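Side-chain contact in NAD-dependent dehydrogenase (Rhizobium meliloti, PDB 4Z0P), which probably reduces glyoxylate and hydroxypyruvate with NADPH as the hydride donor, as a member of the D-isomer specific 2-hydroxyacid dehydrogenase family: residues A[297-300]-A[301-305]. Numbering follows the deposited sequence.
Sequences VEHQ and IARFE
Q300 and R303, three residues apart on helix 290-305, run alongside each other and point the same way, with the amide and guanidinium planes turned 36° apart. The touching part of R303 is its methylene CD, 3.8 Å from Q300 OE1 and 3.9 Å from Q300 NE2, so the amide packs on the aliphatic part of the arginine. A bend in the glutamine chain (chi2 -53°) turns the amide toward this methylene, which it meets obliquely. The polar ends are held by the loop that follows the helix: Q300 NE2 bonds E311 OE1, and R303 NH2 bonds the carbonyl of P309. With an alanine at Q300, E311 would probably lose this amide donor and the arginine methylenes one wall of their packing. H299 flanks R303 as well: its NE2 lies 3.8 Å from R303 CD, while R303 CG sits over one face of the imidazole, offset toward the rim.

I301 answers V297 one turn earlier. Its CG1 branch lies beside its own backbone N (chi1 -72°) and reaches back along the helix, bringing CD1 to 3.8 Å from V297 CG1. The backbone ties the same pair, I301 N to V297 O at 2.8 Å, and the i to i+4 pattern continues with F304 N to Q300 O at 2.9 Å.

V297, Q300 and I301 all rest on F71 of strand 69-72, and V297 and I301 also reach strand 50-54 at V52 and Y50 respectively. The helix thus packs its apolar side against the five-stranded parallel sheet, with H299 and A302 exposed.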
loop_
_atom_site.group_PDB
_atom_site.type_symbol
_atom_site.label_atom_id
_atom_site.label_comp_id
_atom_site.label_asym_id
_atom_site.label_seq_id
_atom_site.Cartn_x
_atom_site.Cartn_y
_atom_site.Cartn_z
ATOM N N VAL A 297 1.324 29.749 -1.924
ATOM C CA VAL A 297 1.612 30.954 -2.699
ATOM C C VAL A 297 1.384 32.207 -1.846
ATOM O O VAL A 297 2.226 33.123 -1.855
ATOM C CB VAL A 297 0.803 31.021 -4.010
ATOM C CG1 VAL A 297 1.035 32.346 -4.740
ATOM C CG2 VAL A 297 1.197 29.882 -4.943
ATOM N N GLU A 298 0.259 32.253 -1.120
ATOM C CA GLU A 298 -0.024 33.368 -0.208
ATOM C C GLU A 298 1.120 33.603 0.782
ATOM O O GLU A 298 1.541 34.751 1.017
ATOM C CB GLU A 298 -1.303 33.126 0.571
ATOM C CG GLU A 298 -2.558 33.342 -0.230
ATOM C CD GLU A 298 -3.790 32.735 0.415
ATOM O OE1 GLU A 298 -3.753 32.399 1.616
ATOM O OE2 GLU A 298 -4.806 32.591 -0.291
ATOM N N HIS A 299 1.616 32.509 1.352
ATOM C CA HIS A 299 2.690 32.565 2.362
ATOM C C HIS A 299 3.968 33.126 1.750
ATOM O O HIS A 299 4.601 34.009 2.335
ATOM C CB HIS A 299 2.913 31.175 2.984
ATOM C CG HIS A 299 4.006 31.128 4.014
ATOM N ND1 HIS A 299 3.948 31.834 5.196
ATOM C CD2 HIS A 299 5.179 30.448 4.040
ATOM C CE1 HIS A 299 5.042 31.603 5.902
ATOM N NE2 HIS A 299 5.808 30.768 5.221
ATOM N N GLN A 300 4.315 32.658 0.550
ATOM C CA GLN A 300 5.517 33.141 -0.144
ATOM C C GLN A 300 5.400 34.597 -0.575
ATOM O O GLN A 300 6.373 35.350 -0.454
ATOM C CB GLN A 300 5.870 32.249 -1.340
ATOM C CG GLN A 300 6.289 30.842 -0.929
ATOM C CD GLN A 300 7.420 30.815 0.114
ATOM O OE1 GLN A 300 8.418 31.518 -0.022
ATOM N NE2 GLN A 300 7.260 30.005 1.163
ATOM N N ILE A 301 4.226 34.991 -1.068
ATOM C CA ILE A 301 3.969 36.407 -1.375
ATOM C C ILE A 301 4.199 37.257 -0.109
ATOM O O ILE A 301 4.853 38.298 -0.175
ATOM C CB ILE A 301 2.551 36.646 -1.938
ATOM C CG1 ILE A 301 2.455 36.111 -3.367
ATOM C CG2 ILE A 301 2.212 38.139 -1.942
ATOM C CD1 ILE A 301 1.053 36.027 -3.947
ATOM N N ALA A 302 3.678 36.816 1.036
ATOM C CA ALA A 302 3.809 37.601 2.266
ATOM C C ALA A 302 5.273 37.727 2.678
ATOM O O ALA A 302 5.729 38.805 3.094
ATOM C CB ALA A 302 2.978 36.999 3.393
ATOM N N ARG A 303 6.021 36.640 2.554
ATOM C CA ARG A 303 7.460 36.686 2.812
ATOM C C ARG A 303 8.155 37.685 1.876
ATOM O O ARG A 303 8.930 38.524 2.322
ATOM C CB ARG A 303 8.094 35.300 2.661
ATOM C CG ARG A 303 7.735 34.308 3.761
ATOM C CD ARG A 303 8.381 32.950 3.492
ATOM N NE ARG A 303 9.840 33.030 3.547
ATOM C CZ ARG A 303 10.573 32.989 4.660
ATOM N NH1 ARG A 303 10.009 32.853 5.861
ATOM N NH2 ARG A 303 11.895 33.091 4.574
ATOM N N PHE A 304 7.862 37.581 0.587
ATOM C CA PHE A 304 8.466 38.429 -0.442
ATOM C C PHE A 304 8.251 39.898 -0.140
ATOM O O PHE A 304 9.204 40.694 -0.131
ATOM C CB PHE A 304 7.861 38.086 -1.808
ATOM C CG PHE A 304 8.517 38.786 -2.964
ATOM C CD1 PHE A 304 9.832 38.492 -3.318
ATOM C CD2 PHE A 304 7.821 39.734 -3.712
ATOM C CE1 PHE A 304 10.445 39.135 -4.391
ATOM C CE2 PHE A 304 8.430 40.384 -4.793
ATOM C CZ PHE A 304 9.742 40.080 -5.131
ATOM N N GLU A 305 6.999 40.252 0.135
ATOM C CA GLU A 305 6.639 41.649 0.382
ATOM C C GLU A 305 7.134 42.198 1.726
ATOM O O GLU A 305 7.232 43.411 1.888
ATOM C CB GLU A 305 5.131 41.849 0.237
ATOM C CG GLU A 305 4.673 41.559 -1.190
ATOM C CD GLU A 305 3.233 41.897 -1.461
ATOM O OE1 GLU A 305 2.519 42.307 -0.520
ATOM O OE2 GLU A 305 2.813 41.761 -2.634
#